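Local atomic coordinates of DNA protection during starvation protein (Agrobacterium tumefaciens, PDB entry 1O9R), a protein that oxidises and stores iron inside a hollow shell of twelve subunits, protecting DNA from oxidative damage without binding to it. Residues 63-68 against 140-145; 70-75 against 133-138. All coordinates share one frame; numbering follows the deposited sequence. Where two conformers were deposited one is given.

Contact 1 of 2, residues 63-68 against 140-145; sequences DNHGDT and FTAASR
The imidazole of His65, on helix 48-75, is laid against Ala142 and Ala143 of helix 134-156, and these three residues make the whole contact. At the segment's start Phe140 takes no part: its CB points away from helix 48-75 and its ring packs against helices 12-42 and 103-130. Ala142 follows at the margin. Its methyl group faces the ring only loosely, CB standing 4.3 Å from His65 CE1, while its carbonyl O comes 3.6 Å from the same CE1 at a slant to the ring. This oxygen also lies 3.8 Å from His65 NE2. The two helices run antiparallel here as neighbours in the four-helix bundle of the ferritin-like fold, and the small alanines let them come close: the CA atoms of His65 and Ala143 are 5.9 Å apart. Ala143 provides the centre of the contact. Its CA sits 3.5 Å from the centroid of the His65 ring, 14° off the ring normal, so the backbone carbon itself makes a CH-pi contact over the face. The methyl group lies above the same face toward its rim, just outside the CG-ND1 bond, CB 3.6 Å from His65 ND1 and 3.7 Å from His65 CG. His65 CG is anti to its own carbonyl carbon (chi1 -68°), and the ring then swings about CB-CG by chi2 -62° to lay its flat side on the alanine. Further along the helix, Ser144 and Arg145 turn to a neighbouring subunit, bonding to Thr135 and Asp138 there. One turn beyond Ala142, Asp146 OD1 is hydrogen-bonded to His65 NE2; together with the alanine under the ring face, this bond limits the rotation of the imidazole and probably keeps a proton on NE2.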
ATOM      1  N   ASP A  63      -5.604 -17.108  16.242  1.00 13.62           N
ATOM      2  CA  ASP A  63      -6.808 -16.272  16.306  1.00 13.87           C
ATOM      3  C   ASP A  63      -7.670 -16.497  15.080  1.00 13.88           C
ATOM      4  O   ASP A  63      -8.936 -16.566  15.226  1.00 14.58           O
ATOM      5  CB  ASP A  63      -6.395 -14.783  16.317  1.00 13.84           C
ATOM      6  CG  ASP A  63      -5.703 -14.329  17.581  1.00 17.57           C
ATOM      7  OD1 ASP A  63      -5.082 -13.222  17.469  1.00 17.22           O
ATOM      8  OD2 ASP A  63      -5.798 -15.020  18.610  1.00 16.63           O
ATOM      9  N   ASN A  64      -7.085 -16.590  13.917  1.00 12.92           N
ATOM     10  CA  ASN A  64      -7.875 -16.712  12.696  1.00 13.54           C
ATOM     11  C   ASN A  64      -8.521 -18.100  12.599  1.00 13.19           C
ATOM     12  O   ASN A  64      -9.730 -18.165  12.299  1.00 13.22           O
ATOM     13  CB  ASN A  64      -6.936 -16.460  11.499  1.00 15.40           C
ATOM     14  CG  ASN A  64      -6.614 -14.954  11.364  1.00 18.22           C
ATOM     15  OD1 ASN A  64      -7.292 -14.080  11.925  1.00 22.32           O
ATOM     16  ND2 ASN A  64      -5.527 -14.773  10.646  1.00 22.90           N
ATOM     17  N   HIS A  65      -7.782 -19.166  12.962  1.00 13.53           N
ATOM     18  CA  HIS A  65      -8.443 -20.480  12.946  1.00 13.92           C
ATOM     19  C   HIS A  65      -9.521 -20.603  14.012  1.00 14.51           C
ATOM     20  O   HIS A  65     -10.536 -21.245  13.764  1.00 14.56           O
ATOM     21  CB  HIS A  65      -7.396 -21.602  13.035  1.00 15.63           C
ATOM     22  CG  HIS A  65      -6.590 -21.643  11.778  1.00 14.94           C
ATOM     23  ND1 HIS A  65      -7.148 -21.894  10.556  1.00 14.52           N
ATOM     24  CD2 HIS A  65      -5.273 -21.474  11.555  1.00 15.84           C
ATOM     25  CE1 HIS A  65      -6.189 -21.842   9.640  1.00 13.48           C
ATOM     26  NE2 HIS A  65      -5.023 -21.582  10.213  1.00 16.04           N
ATOM     27  N   GLY A  66      -9.246 -20.083  15.210  1.00 12.93           N
ATOM     28  CA  GLY A  66     -10.264 -20.162  16.259  1.00 13.91           C
ATOM     29  C   GLY A  66     -11.512 -19.396  15.848  1.00 13.28           C
ATOM     30  O   GLY A  66     -12.658 -19.853  16.026  1.00 14.15           O
ATOM     31  N   ASP A  67     -11.352 -18.216  15.204  1.00 14.27           N
ATOM     32  CA  ASP A  67     -12.541 -17.486  14.753  1.00 14.47           C
ATOM     33  C   ASP A  67     -13.273 -18.306  13.727  1.00 14.53           C
ATOM     34  O   ASP A  67     -14.540 -18.358  13.688  1.00 14.67           O
ATOM     35  CB  ASP A  67     -12.057 -16.176  14.046  0.70 18.09           C
ATOM     36  CG  ASP A  67     -11.811 -15.136  15.123  0.70 20.43           C
ATOM     37  OD1 ASP A  67     -12.084 -15.432  16.301  0.70 25.48           O
ATOM     38  OD2 ASP A  67     -11.268 -14.049  14.821  0.70 24.40           O
ATOM     39  N   THR A  68     -12.560 -18.951  12.773  1.00 13.29           N
ATOM     40  CA  THR A  68     -13.245 -19.717  11.721  1.00 12.86           C
ATOM     41  C   THR A  68     -14.033 -20.876  12.350  1.00 13.92           C
ATOM     42  O   THR A  68     -15.112 -21.221  11.854  1.00 15.29           O
ATOM     43  CB  THR A  68     -12.244 -20.205  10.691  1.00 14.67           C
ATOM     44  OG1 THR A  68     -11.602 -18.997  10.170  1.00 17.32           O
ATOM     45  CG2 THR A  68     -12.829 -20.903   9.476  1.00 16.21           C
ATOM     46  N   PHE A 140     -11.020 -27.488   9.261  1.00 13.59           N
ATOM     47  CA  PHE A 140     -10.011 -28.113  10.120  1.00 12.08           C
ATOM     48  C   PHE A 140      -8.761 -28.450   9.307  1.00 13.44           C
ATOM     49  O   PHE A 140      -7.641 -28.435   9.859  1.00 13.36           O
ATOM     50  CB  PHE A 140     -10.571 -29.415  10.753  1.00 13.33           C
ATOM     51  CG  PHE A 140     -11.483 -29.162  11.918  1.00 12.52           C
ATOM     52  CD1 PHE A 140     -12.785 -29.678  11.866  1.00 14.70           C
ATOM     53  CD2 PHE A 140     -11.049 -28.487  13.047  1.00 15.63           C
ATOM     54  CE1 PHE A 140     -13.626 -29.499  12.948  1.00 15.80           C
ATOM     55  CE2 PHE A 140     -11.912 -28.316  14.099  1.00 15.05           C
ATOM     56  CZ  PHE A 140     -13.209 -28.834  14.068  1.00 14.21           C
ATOM     57  N   THR A 141      -8.856 -28.741   7.991  1.00 13.15           N
ATOM     58  CA  THR A 141      -7.708 -29.015   7.180  1.00 12.56           C
ATOM     59  C   THR A 141      -6.814 -27.789   7.039  1.00 13.56           C
ATOM     60  O   THR A 141      -5.588 -27.875   7.117  1.00 14.30           O
ATOM     61  CB  THR A 141      -8.125 -29.558   5.828  1.00 13.82           C
ATOM     62  OG1 THR A 141      -8.882 -30.761   6.004  1.00 14.61           O
ATOM     63  CG2 THR A 141      -6.895 -29.939   4.999  1.00 17.11           C
ATOM     64  N   ALA A 142      -7.455 -26.644   6.829  1.00 13.22           N
ATOM     65  CA  ALA A 142      -6.630 -25.397   6.744  1.00 13.96           C
ATOM     66  C   ALA A 142      -5.928 -25.171   8.071  1.00 14.39           C
ATOM     67  O   ALA A 142      -4.750 -24.767   8.074  1.00 14.59           O
ATOM     68  CB  ALA A 142      -7.554 -24.225   6.386  1.00 15.42           C
ATOM     69  N   ALA A 143      -6.629 -25.409   9.182  1.00 12.46           N
ATOM     70  CA  ALA A 143      -5.996 -25.223  10.494  1.00 12.84           C
ATOM     71  C   ALA A 143      -4.847 -26.179  10.667  1.00 12.56           C
ATOM     72  O   ALA A 143      -3.784 -25.890  11.228  1.00 13.60           O
ATOM     73  CB  ALA A 143      -7.024 -25.348  11.638  1.00 13.43           C
ATOM     74  N   SER A 144      -5.025 -27.458  10.242  1.00 13.17           N
ATOM     75  CA  SER A 144      -4.013 -28.476  10.361  1.00 14.12           C
ATOM     76  C   SER A 144      -2.754 -28.094   9.606  1.00 15.45           C
ATOM     77  O   SER A 144      -1.650 -28.329  10.097  1.00 14.32           O
ATOM     78  CB  SER A 144      -4.605 -29.784   9.721  1.00 13.36           C
ATOM     79  OG  SER A 144      -3.667 -30.833   9.765  1.00 14.85           O
ATOM     80  N   ARG A 145      -2.925 -27.549   8.382  1.00 13.49           N
ATOM     81  CA  ARG A 145      -1.718 -27.173   7.653  1.00 13.42           C
ATOM     82  C   ARG A 145      -0.895 -26.147   8.422  1.00 14.65           C
ATOM     83  O   ARG A 145       0.340 -26.269   8.563  1.00 13.82           O
ATOM     84  CB  ARG A 145      -2.161 -26.487   6.342  1.00 14.11           C
ATOM     85  CG  ARG A 145      -2.467 -27.599   5.352  1.00 15.42           C
ATOM     86  CD  ARG A 145      -2.877 -27.140   3.997  1.00 16.30           C
ATOM     87  NE  ARG A 145      -1.775 -26.343   3.393  1.00 16.13           N
ATOM     88  CZ  ARG A 145      -2.001 -25.777   2.209  1.00 14.81           C
ATOM     89  NH1 ARG A 145      -3.083 -25.933   1.481  1.00 15.62           N
ATOM     90  NH2 ARG A 145      -0.981 -25.006   1.752  1.00 14.90           N
TER

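Contact 2 of 2, residues 70-75 against 133-138; sequences AERVVQ and DPTTAD
Arg72 spans the gap from helix 48-75 to the first turn of helix 134-156, where Thr136, Thr135 and Asp133 receive it. CB sets out toward that turn, and CG continues anti to the backbone N (chi1 -171°), arriving 3.5 Å from Thr136 OG1. The chain bends at chi2 and CD passes the same hydroxyl, which brings NE to its polar target: NE donates to Thr136 OG1 over 2.8 Å, almost perfectly straight at 178° and within the guanidinium plane. At CZ Thr135 joins in, its methyl CG2 lying over one face of the group, 3.7 Å from CZ and displaced toward the rim. NH1 is turned back to its own helix and gives an in-plane bond to Gln75 OE1; it also forms a salt bridge with Asp148 of a neighbouring subunit. NH2 ends the chain 3.1 Å from Asp133 OD1, meeting the syn lone pair of that oxygen in a salt bridge with a less straight 149° bond, the carboxylate being twisted against the guanidinium plane; NH2 also packs 3.4 Å from Thr135 CB. Asp133 is the N-cap of helix 134-156: OD1 also takes the Thr136 N-H, which arrives from above the carboxylate plane, and Thr136 OG1 donates to OD2 over a very short 2.5 Å. In this buried spot the arginine is therefore held through all three of its nitrogens, and its positive charge, shared between Asp133 and Asp148 of the neighbouring subunit, probably balances the cap carboxylate, so the same side chain ties the end of helix 48-75 to the start of helix 134-156 and to the subunit interface.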
ATOM      1  N   ALA A  70     -15.240 -21.102  15.485  1.00 12.76           N
ATOM      2  CA  ALA A  70     -16.396 -20.605  16.198  1.00 13.01           C
ATOM      3  C   ALA A  70     -17.515 -20.211  15.256  1.00 14.50           C
ATOM      4  O   ALA A  70     -18.693 -20.432  15.545  1.00 13.57           O
ATOM      5  CB  ALA A  70     -15.942 -19.401  17.047  1.00 12.40           C
ATOM      6  N   GLU A  71     -17.140 -19.489  14.174  1.00 12.86           N
ATOM      7  CA  GLU A  71     -18.191 -19.079  13.221  1.00 12.39           C
ATOM      8  C   GLU A  71     -18.879 -20.314  12.627  1.00 13.25           C
ATOM      9  O   GLU A  71     -20.103 -20.182  12.369  1.00 13.01           O
ATOM     10  CB  GLU A  71     -17.571 -18.247  12.087  1.00 14.23           C
ATOM     11  CG  GLU A  71     -16.947 -16.910  12.506  1.00 19.30           C
ATOM     12  CD  GLU A  71     -16.316 -16.230  11.265  1.00 20.75           C
ATOM     13  OE1 GLU A  71     -16.121 -16.811  10.190  1.00 25.33           O
ATOM     14  OE2 GLU A  71     -15.808 -15.124  11.510  1.00 28.89           O
ATOM     15  N   ARG A  72     -18.156 -21.392  12.412  1.00 13.82           N
ATOM     16  CA  ARG A  72     -18.834 -22.595  11.853  1.00 13.28           C
ATOM     17  C   ARG A  72     -19.829 -23.142  12.836  1.00 13.32           C
ATOM     18  O   ARG A  72     -20.867 -23.603  12.314  1.00 14.48           O
ATOM     19  CB  ARG A  72     -17.741 -23.612  11.489  1.00 13.97           C
ATOM     20  CG  ARG A  72     -18.281 -24.817  10.709  1.00 14.43           C
ATOM     21  CD  ARG A  72     -18.993 -24.338   9.399  1.00 14.39           C
ATOM     22  NE  ARG A  72     -19.359 -25.583   8.684  1.00 13.85           N
ATOM     23  CZ  ARG A  72     -20.214 -25.521   7.649  1.00 13.89           C
ATOM     24  NH1 ARG A  72     -20.734 -24.383   7.232  1.00 13.80           N
ATOM     25  NH2 ARG A  72     -20.517 -26.666   6.987  1.00 14.88           N
ATOM     26  N   VAL A  73     -19.536 -23.135  14.144  1.00 13.15           N
ATOM     27  CA  VAL A  73     -20.556 -23.600  15.094  1.00 14.22           C
ATOM     28  C   VAL A  73     -21.820 -22.827  14.852  1.00 15.06           C
ATOM     29  O   VAL A  73     -22.970 -23.383  14.850  1.00 14.86           O
ATOM     30  CB  VAL A  73     -20.034 -23.321  16.514  1.00 14.32           C
ATOM     31  CG1 VAL A  73     -21.198 -23.521  17.515  1.00 15.95           C
ATOM     32  CG2 VAL A  73     -18.841 -24.193  16.852  1.00 15.21           C
ATOM     33  N   VAL A  74     -21.759 -21.499  14.777  1.00 13.21           N
ATOM     34  CA  VAL A  74     -22.980 -20.695  14.676  1.00 13.41           C
ATOM     35  C   VAL A  74     -23.676 -20.864  13.349  1.00 15.81           C
ATOM     36  O   VAL A  74     -24.913 -20.824  13.280  1.00 17.37           O
ATOM     37  CB  VAL A  74     -22.663 -19.209  14.994  1.00 15.28           C
ATOM     38  CG1 VAL A  74     -22.102 -19.173  16.455  1.00 18.20           C
ATOM     39  CG2 VAL A  74     -21.625 -18.472  14.231  1.00 23.06           C
ATOM     40  N   GLN A  75     -22.902 -21.039  12.279  1.00 14.38           N
ATOM     41  CA  GLN A  75     -23.484 -21.309  10.974  1.00 14.22           C
ATOM     42  C   GLN A  75     -24.378 -22.550  11.049  1.00 16.02           C
ATOM     43  O   GLN A  75     -25.364 -22.587  10.301  1.00 18.86           O
ATOM     44  CB  GLN A  75     -22.390 -21.567   9.925  1.00 15.31           C
ATOM     45  CG  GLN A  75     -21.679 -20.254   9.534  1.00 14.17           C
ATOM     46  CD  GLN A  75     -20.351 -20.542   8.888  1.00 14.43           C
ATOM     47  OE1 GLN A  75     -20.160 -21.502   8.168  1.00 14.99           O
ATOM     48  NE2 GLN A  75     -19.330 -19.724   9.215  1.00 15.03           N
ATOM     49  N   ASP A 133     -19.656 -33.806   6.545  1.00 16.55           N
ATOM     50  CA  ASP A 133     -19.538 -32.326   6.473  1.00 14.72           C
ATOM     51  C   ASP A 133     -18.174 -31.946   5.920  1.00 14.67           C
ATOM     52  O   ASP A 133     -17.234 -31.537   6.695  1.00 14.10           O
ATOM     53  CB  ASP A 133     -19.797 -31.755   7.864  1.00 15.76           C
ATOM     54  CG  ASP A 133     -19.832 -30.226   7.891  1.00 15.71           C
ATOM     55  OD1 ASP A 133     -19.622 -29.624   6.813  1.00 15.55           O
ATOM     56  OD2 ASP A 133     -20.076 -29.691   8.997  1.00 17.82           O
ATOM     57  N   PRO A 134     -17.922 -32.047   4.650  1.00 15.15           N
ATOM     58  CA  PRO A 134     -16.631 -31.682   4.083  1.00 16.28           C
ATOM     59  C   PRO A 134     -16.366 -30.191   4.225  1.00 15.17           C
ATOM     60  O   PRO A 134     -15.158 -29.853   4.206  1.00 15.36           O
ATOM     61  CB  PRO A 134     -16.689 -32.116   2.618  1.00 19.21           C
ATOM     62  CG  PRO A 134     -18.051 -32.579   2.374  1.00 20.31           C
ATOM     63  CD  PRO A 134     -18.847 -32.613   3.631  1.00 16.33           C
ATOM     64  N   THR A 135     -17.336 -29.314   4.342  1.00 14.28           N
ATOM     65  CA  THR A 135     -17.076 -27.888   4.531  1.00 14.05           C
ATOM     66  C   THR A 135     -16.372 -27.649   5.853  1.00 14.18           C
ATOM     67  O   THR A 135     -15.331 -26.983   5.978  1.00 14.38           O
ATOM     68  CB  THR A 135     -18.341 -27.075   4.389  1.00 14.69           C
ATOM     69  OG1 THR A 135     -18.759 -27.310   3.014  1.00 16.21           O
ATOM     70  CG2 THR A 135     -18.135 -25.594   4.633  1.00 16.31           C
ATOM     71  N   THR A 136     -16.879 -28.277   6.921  1.00 14.52           N
ATOM     72  CA  THR A 136     -16.256 -28.165   8.215  1.00 13.94           C
ATOM     73  C   THR A 136     -14.919 -28.902   8.179  1.00 14.99           C
ATOM     74  O   THR A 136     -13.917 -28.442   8.721  1.00 14.33           O
ATOM     75  CB  THR A 136     -17.096 -28.834   9.325  1.00 12.95           C
ATOM     76  OG1 THR A 136     -18.257 -28.052   9.431  1.00 14.69           O
ATOM     77  CG2 THR A 136     -16.271 -28.886  10.634  1.00 14.53           C
ATOM     78  N   ALA A 137     -14.810 -30.054   7.499  1.00 13.24           N
ATOM     79  CA  ALA A 137     -13.521 -30.739   7.436  1.00 14.72           C
ATOM     80  C   ALA A 137     -12.481 -29.829   6.757  1.00 14.57           C
ATOM     81  O   ALA A 137     -11.323 -29.885   7.174  1.00 14.87           O
ATOM     82  CB  ALA A 137     -13.634 -32.091   6.686  1.00 15.51           C
ATOM     83  N   ASP A 138     -12.881 -29.021   5.778  1.00 13.86           N
ATOM     84  CA  ASP A 138     -11.906 -28.131   5.139  1.00 16.37           C
ATOM     85  C   ASP A 138     -11.433 -27.050   6.093  1.00 14.53           C
ATOM     86  O   ASP A 138     -10.237 -26.695   6.036  1.00 14.35           O
ATOM     87  CB  ASP A 138     -12.654 -27.495   3.952  1.00 14.79           C
ATOM     88  CG  ASP A 138     -11.691 -26.645   3.104  1.00 15.63           C
ATOM     89  OD1 ASP A 138     -11.827 -25.403   3.109  1.00 15.14           O
ATOM     90  OD2 ASP A 138     -10.814 -27.245   2.476  1.00 15.20           O
TER

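Contacts 1 and 2 join the same two antiparallel helices, 48-75 and 134-156, at places whose centres lie 10 Å apart. Contact 1 sits nearer the middle of the chain, and contact 2 is at the C-terminal end of the first helix and the start of the second. Along the sequence the order is 63-68, 70-75, 133-138, 140-145, so contact 2 is nested inside contact 1, with helices 84-90 and 103-130 in between. Helix 48-75 carries the iron ligand Glu71 and the probable ligand Asp67 through these segments. The ferroxidase centres lie between twofold-related subunits, and both contacts touch the same neighbouring subunit through this helix.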